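PDB 3RPC: possible metal-dependent hydrolase from Veillonella parvula, which is probably a zinc-dependent hydrolase of the metallo-beta-lactamase superfamily, binding two zinc ions, though its substrate is not established. Local coordinates for residues I10-F24 against D53-A67. Numbering follows the deposited sequence. Where two conformers were deposited one is given.
Sequences IRNATGKLTIKNTTF and DLPLSMDDLLSNVTA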
ATOM      1  N   ILE A  10       1.957  11.675 -24.572  1.00 16.12           N
ATOM      2  CA  ILE A  10       3.067  11.385 -25.491  1.00 16.40           C
ATOM      3  C   ILE A  10       2.915   9.986 -26.099  1.00 16.19           C
ATOM      4  O   ILE A  10       2.641   9.849 -27.290  1.00 16.21           O
ATOM      5  CB  ILE A  10       4.451  11.581 -24.831  1.00 18.30           C
ATOM      6  CG1 ILE A  10       4.598  13.018 -24.316  1.00 20.34           C
ATOM      7  CG2 ILE A  10       5.576  11.260 -25.823  1.00 17.90           C
ATOM      8  CD1 ILE A  10       4.475  14.082 -25.387  1.00 21.79           C
ATOM      9  N   ARG A  11       3.050   8.947 -25.279  1.00 14.50           N
ATOM     10  CA  ARG A  11       2.970   7.581 -25.798  1.00 14.73           C
ATOM     11  C   ARG A  11       2.973   6.613 -24.625  1.00 13.95           C
ATOM     12  O   ARG A  11       3.784   6.752 -23.737  1.00 14.98           O
ATOM     13  CB  ARG A  11       4.153   7.282 -26.732  1.00 17.13           C
ATOM     14  CG  ARG A  11       4.017   5.928 -27.458  1.00 15.24           C
ATOM     15  CD  ARG A  11       5.260   5.600 -28.301  1.00 15.79           C
ATOM     16  NE  ARG A  11       6.456   5.512 -27.472  1.00 16.73           N
ATOM     17  CZ  ARG A  11       7.690   5.347 -27.945  1.00 18.36           C
ATOM     18  NH1 ARG A  11       7.898   5.232 -29.253  1.00 16.90           N
ATOM     19  NH2 ARG A  11       8.722   5.292 -27.108  1.00 17.88           N
ATOM     20  N   ASN A  12       2.072   5.630 -24.659  1.00 14.30           N
ATOM     21  CA  ASN A  12       1.889   4.681 -23.547  1.00 15.60           C
ATOM     22  C   ASN A  12       1.506   5.415 -22.254  1.00 14.05           C
ATOM     23  O   ASN A  12       0.442   6.027 -22.198  1.00 16.54           O
ATOM     24  CB  ASN A  12       3.121   3.788 -23.350  1.00 15.37           C
ATOM     25  CG  ASN A  12       2.802   2.514 -22.569  1.00 15.93           C
ATOM     26  OD1 ASN A  12       1.779   1.859 -22.818  1.00 17.20           O
ATOM     27  ND2 ASN A  12       3.670   2.151 -21.640  1.00 16.91           N
ATOM     28  N   ALA A  13       2.372   5.384 -21.243  1.00 15.78           N
ATOM     29  CA  ALA A  13       2.124   6.132 -20.006  1.00 14.48           C
ATOM     30  C   ALA A  13       2.950   7.418 -19.936  1.00 15.21           C
ATOM     31  O   ALA A  13       2.931   8.120 -18.930  1.00 16.16           O
ATOM     32  CB  ALA A  13       2.414   5.261 -18.774  1.00 14.42           C
ATOM     33  N   THR A  14       3.669   7.728 -21.011  1.00 14.81           N
ATOM     34  CA  THR A  14       4.514   8.916 -21.031  1.00 16.14           C
ATOM     35  C   THR A  14       3.669  10.124 -21.399  1.00 15.52           C
ATOM     36  O   THR A  14       2.945  10.101 -22.386  1.00 16.01           O
ATOM     37  CB  THR A  14       5.658   8.774 -22.055  1.00 15.02           C
ATOM     38  OG1 THR A  14       6.409   7.588 -21.778  1.00 15.56           O
ATOM     39  CG2 THR A  14       6.594   9.992 -22.022  1.00 15.04           C
ATOM     40  N   GLY A  15       3.771  11.177 -20.597  1.00 16.29           N
ATOM     41  CA  GLY A  15       3.026  12.399 -20.842  1.00 15.59           C
ATOM     42  C   GLY A  15       3.737  13.581 -20.224  1.00 16.15           C
ATOM     43  O   GLY A  15       4.699  13.403 -19.479  1.00 16.64           O
ATOM     44  N   LYS A  16       3.277  14.784 -20.547  1.00 16.40           N
ATOM     45  CA  LYS A  16       3.798  15.997 -19.928  1.00 17.51           C
ATOM     46  C   LYS A  16       2.643  16.723 -19.252  1.00 17.28           C
ATOM     47  O   LYS A  16       1.677  17.127 -19.912  1.00 18.55           O
ATOM     48  CB  LYS A  16       4.482  16.898 -20.968  1.00 19.65           C
ATOM     49  CG  LYS A  16       5.737  16.274 -21.586  1.00 19.47           C
ATOM     50  CD  LYS A  16       6.202  17.023 -22.851  1.00 25.46           C
ATOM     51  CE  LYS A  16       6.715  18.409 -22.538  1.00 27.43           C
ATOM     52  NZ  LYS A  16       7.240  19.035 -23.793  1.00 21.47           N
ATOM     53  N   LEU A  17       2.735  16.852 -17.930  1.00 16.90           N
ATOM     54  CA  LEU A  17       1.708  17.498 -17.134  1.00 16.81           C
ATOM     55  C   LEU A  17       2.198  18.872 -16.739  1.00 17.13           C
ATOM     56  O   LEU A  17       3.195  19.004 -16.030  1.00 18.50           O
ATOM     57  CB  LEU A  17       1.411  16.673 -15.878  1.00 17.41           C
ATOM     58  CG  LEU A  17       0.411  17.272 -14.885  1.00 17.47           C
ATOM     59  CD1 LEU A  17      -0.968  17.387 -15.532  1.00 18.45           C
ATOM     60  CD2 LEU A  17       0.330  16.431 -13.609  1.00 17.20           C
ATOM     61  N   THR A  18       1.505  19.902 -17.205  1.00 16.40           N
ATOM     62  CA  THR A  18       1.902  21.266 -16.866  1.00 19.11           C
ATOM     63  C   THR A  18       0.917  21.814 -15.866  1.00 21.82           C
ATOM     64  O   THR A  18      -0.290  21.790 -16.095  1.00 21.80           O
ATOM     65  CB  THR A  18       1.918  22.196 -18.090  1.00 17.67           C
ATOM     66  OG1 THR A  18       2.847  21.705 -19.066  1.00 20.04           O
ATOM     67  CG2 THR A  18       2.328  23.609 -17.668  1.00 20.99           C
ATOM     68  N   ILE A  19       1.438  22.297 -14.746  1.00 21.43           N
ATOM     69  CA  ILE A  19       0.615  22.909 -13.719  1.00 20.76           C
ATOM     70  C   ILE A  19       1.341  24.189 -13.377  1.00 23.87           C
ATOM     71  O   ILE A  19       2.502  24.155 -12.968  1.00 24.84           O
ATOM     72  CB  ILE A  19       0.510  22.033 -12.467  1.00 24.27           C
ATOM     73  CG1 ILE A  19      -0.129  20.688 -12.800  1.00 22.90           C
ATOM     74  CG2 ILE A  19      -0.303  22.735 -11.385  1.00 29.04           C
ATOM     75  CD1 ILE A  19      -0.133  19.724 -11.612  1.00 27.36           C
ATOM     76  N   LYS A  20       0.672  25.319 -13.577  1.00 30.65           N
ATOM     77  CA  LYS A  20       1.322  26.615 -13.423  1.00 30.67           C
ATOM     78  C   LYS A  20       2.517  26.714 -14.373  1.00 29.42           C
ATOM     79  O   LYS A  20       2.367  26.481 -15.574  1.00 35.70           O
ATOM     80  CB  LYS A  20       1.709  26.848 -11.962  1.00 32.37           C
ATOM     81  CG  LYS A  20       0.539  27.361 -11.109  1.00 40.30           C
ATOM     82  CD  LYS A  20       0.602  26.873  -9.671  1.00 42.13           C
ATOM     83  CE  LYS A  20      -0.357  27.646  -8.763  1.00 37.10           C
ATOM     84  NZ  LYS A  20      -1.597  28.118  -9.449  1.00 33.07           N
ATOM     85  N   ASN A  21       3.696  27.048 -13.863  1.00 34.27           N
ATOM     86  CA  ASN A  21       4.888  27.143 -14.704  0.53 42.60           C
ATOM     87  C   ASN A  21       5.771  25.903 -14.627  1.00 36.01           C
ATOM     88  O   ASN A  21       6.925  25.928 -15.049  1.00 39.09           O
ATOM     89  CB  ASN A  21       5.719  28.379 -14.345  0.53 48.42           C
ATOM     90  CG  ASN A  21       4.956  29.673 -14.530  0.53 50.08           C
ATOM     91  OD1 ASN A  21       4.971  30.542 -13.656  0.53 51.26           O
ATOM     92  ND2 ASN A  21       4.284  29.811 -15.667  0.53 49.56           N
ATOM     93  N   THR A  22       5.230  24.815 -14.087  1.00 29.77           N
ATOM     94  CA  THR A  22       6.012  23.597 -13.937  1.00 21.51           C
ATOM     95  C   THR A  22       5.500  22.507 -14.862  1.00 20.30           C
ATOM     96  O   THR A  22       4.311  22.189 -14.849  1.00 23.83           O
ATOM     97  CB  THR A  22       5.969  23.086 -12.485  1.00 22.63           C
ATOM     98  OG1 THR A  22       6.650  24.022 -11.639  1.00 26.75           O
ATOM     99  CG2 THR A  22       6.638  21.723 -12.373  1.00 23.87           C
ATOM    100  N   THR A  23       6.395  21.939 -15.665  1.00 17.73           N
ATOM    101  CA  THR A  23       6.019  20.818 -16.511  1.00 19.06           C
ATOM    102  C   THR A  23       6.734  19.544 -16.068  1.00 19.41           C
ATOM    103  O   THR A  23       7.959  19.486 -16.057  1.00 19.26           O
ATOM    104  CB  THR A  23       6.322  21.106 -17.986  1.00 19.49           C
ATOM    105  OG1 THR A  23       5.500  22.192 -18.438  1.00 21.23           O
ATOM    106  CG2 THR A  23       6.041  19.883 -18.849  1.00 21.43           C
ATOM    107  N   PHE A  24       5.951  18.527 -15.715  1.00 16.92           N
ATOM    108  CA  PHE A  24       6.465  17.229 -15.333  1.00 16.68           C
ATOM    109  C   PHE A  24       6.438  16.279 -16.518  1.00 17.99           C
ATOM    110  O   PHE A  24       5.376  16.041 -17.103  1.00 17.88           O
ATOM    111  CB  PHE A  24       5.589  16.613 -14.232  1.00 16.13           C
ATOM    112  CG  PHE A  24       5.535  17.415 -12.963  1.00 16.33           C
ATOM    113  CD1 PHE A  24       6.528  17.281 -11.997  1.00 18.42           C
ATOM    114  CD2 PHE A  24       4.485  18.289 -12.721  1.00 18.25           C
ATOM    115  CE1 PHE A  24       6.476  18.009 -10.815  1.00 18.06           C
ATOM    116  CE2 PHE A  24       4.424  19.025 -11.535  1.00 18.31           C
ATOM    117  CZ  PHE A  24       5.419  18.878 -10.582  1.00 19.42           C
ATOM    118  N   ASP A  53       6.241   5.061 -33.243  1.00 17.54           N
ATOM    119  CA  ASP A  53       7.262   6.046 -32.906  1.00 15.79           C
ATOM    120  C   ASP A  53       6.649   7.146 -32.054  1.00 20.08           C
ATOM    121  O   ASP A  53       5.426   7.267 -31.964  1.00 22.05           O
ATOM    122  CB  ASP A  53       7.862   6.643 -34.185  1.00 20.18           C
ATOM    123  CG  ASP A  53       8.939   5.762 -34.785  1.00 24.52           C
ATOM    124  OD1 ASP A  53       9.929   5.460 -34.075  1.00 22.41           O
ATOM    125  OD2 ASP A  53       8.789   5.355 -35.962  1.00 23.25           O
ATOM    126  N   LEU A  54       7.497   7.951 -31.423  1.00 18.51           N
ATOM    127  CA  LEU A  54       7.015   9.105 -30.681  1.00 16.92           C
ATOM    128  C   LEU A  54       6.295  10.063 -31.628  1.00 20.37           C
ATOM    129  O   LEU A  54       6.621  10.134 -32.820  1.00 19.58           O
ATOM    130  CB  LEU A  54       8.184   9.829 -30.013  1.00 17.95           C
ATOM    131  CG  LEU A  54       8.939   9.099 -28.899  1.00 17.66           C
ATOM    132  CD1 LEU A  54      10.218   9.864 -28.535  1.00 19.24           C
ATOM    133  CD2 LEU A  54       8.058   8.890 -27.657  1.00 18.70           C
ATOM    134  N   PRO A  55       5.323  10.818 -31.102  1.00 18.12           N
ATOM    135  CA  PRO A  55       4.536  11.743 -31.933  1.00 20.69           C
ATOM    136  C   PRO A  55       5.200  13.105 -32.131  1.00 23.02           C
ATOM    137  O   PRO A  55       4.648  13.948 -32.849  1.00 25.08           O
ATOM    138  CB  PRO A  55       3.256  11.919 -31.116  1.00 21.24           C
ATOM    139  CG  PRO A  55       3.735  11.800 -29.698  1.00 21.61           C
ATOM    140  CD  PRO A  55       4.776  10.705 -29.734  1.00 18.65           C
ATOM    141  N   LEU A  56       6.351  13.321 -31.505  1.00 20.01           N
ATOM    142  CA  LEU A  56       7.066  14.582 -31.662  1.00 22.21           C
ATOM    143  C   LEU A  56       8.563  14.351 -31.576  1.00 19.59           C
ATOM    144  O   LEU A  56       9.013  13.303 -31.120  1.00 19.59           O
ATOM    145  CB  LEU A  56       6.605  15.594 -30.611  1.00 25.28           C
ATOM    146  CG  LEU A  56       7.018  15.406 -29.150  1.00 27.04           C
ATOM    147  CD1 LEU A  56       6.465  16.543 -28.308  1.00 31.06           C
ATOM    148  CD2 LEU A  56       6.566  14.054 -28.585  1.00 29.62           C
ATOM    149  N   SER A  57       9.335  15.327 -32.046  1.00 19.81           N
ATOM    150  CA  SER A  57      10.789  15.246 -31.983  1.00 19.11           C
ATOM    151  C   SER A  57      11.266  15.296 -30.540  1.00 20.18           C
ATOM    152  O   SER A  57      10.589  15.836 -29.659  1.00 20.94           O
ATOM    153  CB  SER A  57      11.420  16.405 -32.762  1.00 18.05           C
ATOM    154  OG  SER A  57      11.217  17.617 -32.060  1.00 25.50           O
HETATM  155  N   MSE A  58      12.441  14.735 -30.301  1.00 19.35           N
HETATM  156  CA  MSE A  58      13.008  14.727 -28.960  1.00 20.24           C
HETATM  157  C   MSE A  58      13.184  16.153 -28.438  1.00 23.32           C
HETATM  158  O   MSE A  58      12.985  16.427 -27.253  1.00 20.80           O
HETATM  159  CB  MSE A  58      14.338  13.972 -28.944  1.00 23.55           C
HETATM  160  CG  MSE A  58      14.924  13.791 -27.562  1.00 20.39           C
HETATM  161 SE   MSE A  58      13.831  12.688 -26.379  0.54 23.97          SE
HETATM  162  CE  MSE A  58      13.862  11.036 -27.379  1.00 24.88           C
ATOM    163  N   ASP A  59      13.546  17.068 -29.324  1.00 21.16           N
ATOM    164  CA  ASP A  59      13.695  18.456 -28.914  1.00 25.49           C
ATOM    165  C   ASP A  59      12.391  19.027 -28.373  1.00 21.70           C
ATOM    166  O   ASP A  59      12.380  19.677 -27.326  1.00 23.09           O
ATOM    167  CB  ASP A  59      14.187  19.320 -30.071  1.00 31.62           C
ATOM    168  CG  ASP A  59      14.239  20.787 -29.705  1.00 47.94           C
ATOM    169  OD1 ASP A  59      15.129  21.164 -28.914  1.00 51.46           O
ATOM    170  OD2 ASP A  59      13.388  21.559 -30.200  1.00 54.45           O
ATOM    171  N   ASP A  60      11.295  18.781 -29.087  1.00 21.70           N
ATOM    172  CA  ASP A  60       9.992  19.278 -28.662  1.00 23.92           C
ATOM    173  C   ASP A  60       9.543  18.572 -27.390  1.00 25.36           C
ATOM    174  O   ASP A  60       8.944  19.182 -26.509  1.00 24.99           O
ATOM    175  CB  ASP A  60       8.951  19.121 -29.773  1.00 27.27           C
ATOM    176  CG  ASP A  60       9.095  20.178 -30.854  1.00 42.74           C
ATOM    177  OD1 ASP A  60       8.298  20.166 -31.816  1.00 51.92           O
ATOM    178  OD2 ASP A  60      10.005  21.028 -30.737  1.00 45.80           O
ATOM    179  N   LEU A  61       9.854  17.287 -27.292  1.00 21.62           N
ATOM    180  CA  LEU A  61       9.479  16.524 -26.105  1.00 22.16           C
ATOM    181  C   LEU A  61      10.155  17.107 -24.871  1.00 21.63           C
ATOM    182  O   LEU A  61       9.517  17.307 -23.836  1.00 22.43           O
ATOM    183  CB  LEU A  61       9.852  15.051 -26.286  1.00 19.33           C
ATOM    184  CG  LEU A  61       9.399  14.056 -25.208  1.00 26.27           C
ATOM    185  CD1 LEU A  61       9.299  12.656 -25.798  1.00 31.63           C
ATOM    186  CD2 LEU A  61      10.335  14.072 -24.019  1.00 28.09           C
ATOM    187  N   LEU A  62      11.447  17.402 -24.975  1.00 18.89           N
ATOM    188  CA  LEU A  62      12.203  17.795 -23.791  1.00 19.30           C
ATOM    189  C   LEU A  62      12.131  19.284 -23.471  1.00 24.78           C
ATOM    190  O   LEU A  62      12.467  19.690 -22.363  1.00 23.21           O
ATOM    191  CB  LEU A  62      13.670  17.388 -23.944  1.00 26.60           C
ATOM    192  CG  LEU A  62      13.956  15.890 -24.034  1.00 32.95           C
ATOM    193  CD1 LEU A  62      15.425  15.655 -24.346  1.00 38.33           C
ATOM    194  CD2 LEU A  62      13.547  15.191 -22.747  1.00 35.65           C
ATOM    195  N   SER A  63      11.682  20.086 -24.435  1.00 28.00           N
ATOM    196  CA  SER A  63      11.847  21.545 -24.386  1.00 38.26           C
ATOM    197  C   SER A  63      11.632  22.222 -23.024  1.00 41.73           C
ATOM    198  O   SER A  63      12.576  22.770 -22.442  1.00 45.75           O
ATOM    199  CB  SER A  63      11.008  22.235 -25.476  1.00 36.87           C
ATOM    200  OG  SER A  63       9.683  21.728 -25.525  1.00 38.78           O
ATOM    201  N   ASN A  64      10.400  22.199 -22.527  1.00 29.74           N
ATOM    202  CA  ASN A  64      10.049  22.937 -21.310  1.00 29.30           C
ATOM    203  C   ASN A  64       9.891  22.067 -20.069  1.00 23.42           C
ATOM    204  O   ASN A  64       9.187  22.438 -19.125  1.00 22.94           O
ATOM    205  CB  ASN A  64       8.764  23.743 -21.525  1.00 40.04           C
ATOM    206  CG  ASN A  64       9.008  25.056 -22.242  1.00 52.01           C
ATOM    207  OD1 ASN A  64       9.885  25.835 -21.858  1.00 54.83           O
ATOM    208  ND2 ASN A  64       8.233  25.309 -23.295  1.00 56.35           N
ATOM    209  N   VAL A  65      10.548  20.914 -20.063  1.00 20.70           N
ATOM    210  CA  VAL A  65      10.463  20.018 -18.908  1.00 19.46           C
ATOM    211  C   VAL A  65      11.202  20.604 -17.700  1.00 21.88           C
ATOM    212  O   VAL A  65      12.367  21.003 -17.811  1.00 25.35           O
ATOM    213  CB  VAL A  65      10.989  18.607 -19.257  1.00 22.68           C
ATOM    214  CG1 VAL A  65      11.042  17.722 -18.020  1.00 19.59           C
ATOM    215  CG2 VAL A  65      10.114  17.966 -20.329  1.00 21.50           C
ATOM    216  N   THR A  66      10.504  20.662 -16.563  1.00 18.86           N
ATOM    217  CA  THR A  66      11.008  21.205 -15.300  1.00 21.09           C
ATOM    218  C   THR A  66      11.465  20.096 -14.362  1.00 17.27           C
ATOM    219  O   THR A  66      12.359  20.287 -13.534  1.00 21.85           O
ATOM    220  CB  THR A  66       9.889  21.947 -14.526  1.00 23.63           C
ATOM    221  OG1 THR A  66       9.085  22.713 -15.428  1.00 28.08           O
ATOM    222  CG2 THR A  66      10.490  22.861 -13.464  1.00 29.60           C
ATOM    223  N   ALA A  67      10.806  18.944 -14.459  1.00 18.40           N
ATOM    224  CA  ALA A  67      11.102  17.825 -13.571  1.00 17.72           C
ATOM    225  C   ALA A  67      10.556  16.560 -14.188  1.00 17.33           C
ATOM    226  O   ALA A  67       9.751  16.619 -15.114  1.00 17.71           O
ATOM    227  CB  ALA A  67      10.494  18.050 -12.190  1.00 19.02           C
TER
HETATM  228  O   HOH W   1       6.616  24.556 -18.191  1.00 33.42           O
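The N-terminal beta meander of this metallo-beta-lactamase-type domain meets the short helix 58-62 and its flanking loops, and T23 and T66 tie the two at one end. T23 N donates to T66 OG1 at 2.8 Å, nearly straight at 169°. T66 N returns a bond to T23 O, also 2.8 Å, lying in the carbonyl plane. A67 N adds a weak bond to the same oxygen, and F24 pairs with A67 in parallel. A water joins T23 OG1 (2.6 Å) and, weakly, N21 O and N64 O.

K16 reaches the C-terminal part of the helix. Its chain bends at chi3 (68°), and NZ donates to L61 O at 2.9 Å from above the carbonyl plane. I10 supplies the apolar patch: CG2 touches L54 CD2 and L61 CD1, while CD1 meets L56 CD2 at 3.8 Å. L54 CD2 also sits over the centre of one face of the R11 guanidinium, 3.6 Å from CZ. The carbonyls of V52, F29 and A31 bind that guanidinium.

Strand 67-69 continues the sheet beside strand 22-26, and strands 117-120 and 123-128 of the other sheet pack on F24 and T22.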